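Local coordinates for protein C-glycoside 3-oxidase (PDB 7DVE) that uses FAD to oxidise the hydroxyl group at C3 of the sugar of C-glycosides such as isoorientin and mangiferin, passing the electrons to oxygen, at residues R26-E30 with E156-L160. Numbering follows the deposited sequence.
Sequences RILSE and EGERL
Arg26 and Leu160 mark where helical segments 26-30 and 156-160 come nearest, their CA atoms 8.2 Å apart; the segment axes, almost perpendicular (97°), approach no closer than 12.8 Å. Across so wide a gap long side chains do much of the joining, and Arg159 makes the polar link to Glu30. A bend at chi3 (87°) turns its guanidinium toward Glu30, which it grips end-on: NH1 reaches OE2 at 2.7 Å and NH2 reaches OE1 at 2.9 Å. Both bonds are nearly straight and use the syn sides of the carboxylate, whose plane is tilted 20° from the guanidinium. Glu156, one helical turn before Arg159, is held side-on, NE donating to OE1 (2.6 Å) and NH2 to OE2. Two carboxylates thus fix the rotation of one guanidinium. Arg26 joins through a weak bond from NE to Glu30 OE2; the carboxylates probably offset the repulsion between Arg26 NE and Arg159 NH1, 3.9 Å apart. Leu160 CD2 lies over one face of each guanidinium and meets Arg26 CD at 3.5 Å, while Leu160 CD1 lies a loose 4.3 Å from Ile27 CG1. A water accepts from Arg26 NH1 and can donate to Arg159 O, bridging the segments. The whole is an interhelical salt-bridge network beside a small apolar contact, tying helix 149-161 to helix 19-31, which follows the first strand of the Rossmann-type FAD-binding fold of GMC oxidoreductases.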
loop_
_atom_site.group_PDB
_atom_site.type_symbol
_atom_site.label_atom_id
_atom_site.label_comp_id
_atom_site.label_asym_id
_atom_site.label_seq_id
_atom_site.Cartn_x
_atom_site.Cartn_y
_atom_site.Cartn_z
ATOM N N ARG A 26 -1.539 6.145 -15.513
ATOM C CA ARG A 26 -0.984 7.481 -15.714
ATOM C C ARG A 26 0.252 7.450 -16.607
ATOM O O ARG A 26 0.422 8.324 -17.475
ATOM C CB ARG A 26 -0.656 8.144 -14.382
ATOM C CG ARG A 26 -0.626 9.686 -14.509
ATOM C CD ARG A 26 0.768 10.212 -14.274
ATOM N NE ARG A 26 0.865 11.661 -14.183
ATOM C CZ ARG A 26 0.590 12.361 -13.091
ATOM N NH1 ARG A 26 -0.020 11.815 -12.057
ATOM N NH2 ARG A 26 0.924 13.644 -13.044
ATOM N N ILE A 27 1.131 6.459 -16.422
ATOM C CA ILE A 27 2.335 6.445 -17.242
ATOM C C ILE A 27 1.993 6.145 -18.682
ATOM O O ILE A 27 2.645 6.657 -19.595
ATOM C CB ILE A 27 3.386 5.460 -16.708
ATOM C CG1 ILE A 27 3.785 5.845 -15.289
ATOM C CG2 ILE A 27 4.620 5.457 -17.637
ATOM C CD1 ILE A 27 4.749 7.034 -15.272
ATOM N N LEU A 28 0.964 5.336 -18.929
ATOM C CA LEU A 28 0.592 5.124 -20.322
ATOM C C LEU A 28 -0.176 6.314 -20.887
ATOM O O LEU A 28 -0.072 6.587 -22.087
ATOM C CB LEU A 28 -0.202 3.816 -20.475
ATOM C CG LEU A 28 0.597 2.542 -20.143
ATOM C CD1 LEU A 28 -0.283 1.314 -19.915
ATOM C CD2 LEU A 28 1.662 2.266 -21.216
ATOM N N SER A 29 -0.923 7.058 -20.061
ATOM C CA SER A 29 -1.525 8.290 -20.574
ATOM C C SER A 29 -0.462 9.327 -20.924
ATOM O O SER A 29 -0.677 10.157 -21.817
ATOM C CB SER A 29 -2.519 8.871 -19.568
ATOM O OG SER A 29 -3.532 7.927 -19.250
ATOM N N GLU A 30 0.695 9.276 -20.258
ATOM C CA GLU A 30 1.803 10.170 -20.599
ATOM C C GLU A 30 2.575 9.669 -21.826
ATOM O O GLU A 30 2.619 10.343 -22.859
ATOM C CB GLU A 30 2.741 10.343 -19.392
ATOM C CG GLU A 30 2.237 11.305 -18.279
ATOM C CD GLU A 30 3.053 11.203 -16.976
ATOM O OE1 GLU A 30 3.922 10.308 -16.875
ATOM O OE2 GLU A 30 2.824 12.007 -16.043
ATOM N N GLU A 156 10.246 9.257 -9.750
ATOM C CA GLU A 156 9.009 9.245 -10.523
ATOM C C GLU A 156 7.797 8.870 -9.660
ATOM O O GLU A 156 6.720 9.455 -9.810
ATOM C CB GLU A 156 9.165 8.307 -11.712
ATOM C CG GLU A 156 9.824 8.999 -12.877
ATOM C CD GLU A 156 8.932 10.046 -13.502
ATOM O OE1 GLU A 156 8.948 11.227 -13.055
ATOM O OE2 GLU A 156 8.221 9.673 -14.462
ATOM N N GLY A 157 7.950 7.916 -8.738
ATOM C CA GLY A 157 6.832 7.571 -7.865
ATOM C C GLY A 157 6.450 8.697 -6.917
ATOM O O GLY A 157 5.263 8.922 -6.649
ATOM N N GLU A 158 7.449 9.403 -6.376
ATOM C CA GLU A 158 7.180 10.608 -5.580
ATOM C C GLU A 158 6.451 11.673 -6.398
ATOM O O GLU A 158 5.588 12.388 -5.878
ATOM C CB GLU A 158 8.488 11.169 -5.032
ATOM C CG GLU A 158 9.059 10.296 -3.924
ATOM C CD GLU A 158 10.570 10.367 -3.828
ATOM O OE1 GLU A 158 11.196 11.155 -4.579
ATOM O OE2 GLU A 158 11.133 9.636 -2.985
ATOM N N ARG A 159 6.769 11.785 -7.687
ATOM C CA ARG A 159 5.992 12.687 -8.540
ATOM C C ARG A 159 4.556 12.187 -8.721
ATOM O O ARG A 159 3.600 12.974 -8.697
ATOM C CB ARG A 159 6.679 12.845 -9.885
ATOM C CG ARG A 159 5.807 13.412 -10.977
ATOM C CD ARG A 159 6.606 13.562 -12.258
ATOM N NE ARG A 159 6.607 12.346 -13.074
ATOM C CZ ARG A 159 5.688 12.051 -13.988
ATOM N NH1 ARG A 159 4.624 12.817 -14.172
ATOM N NH2 ARG A 159 5.853 10.974 -14.755
ATOM N N LEU A 160 4.382 10.878 -8.898
ATOM C CA LEU A 160 3.038 10.360 -9.124
ATOM C C LEU A 160 2.161 10.583 -7.897
ATOM O O LEU A 160 0.971 10.896 -8.018
ATOM C CB LEU A 160 3.091 8.882 -9.496
ATOM C CG LEU A 160 3.700 8.527 -10.856
ATOM C CD1 LEU A 160 3.242 7.151 -11.280
ATOM C CD2 LEU A 160 3.353 9.540 -11.941
HETATM O O HOH W 1 0.901 13.332 -9.969
#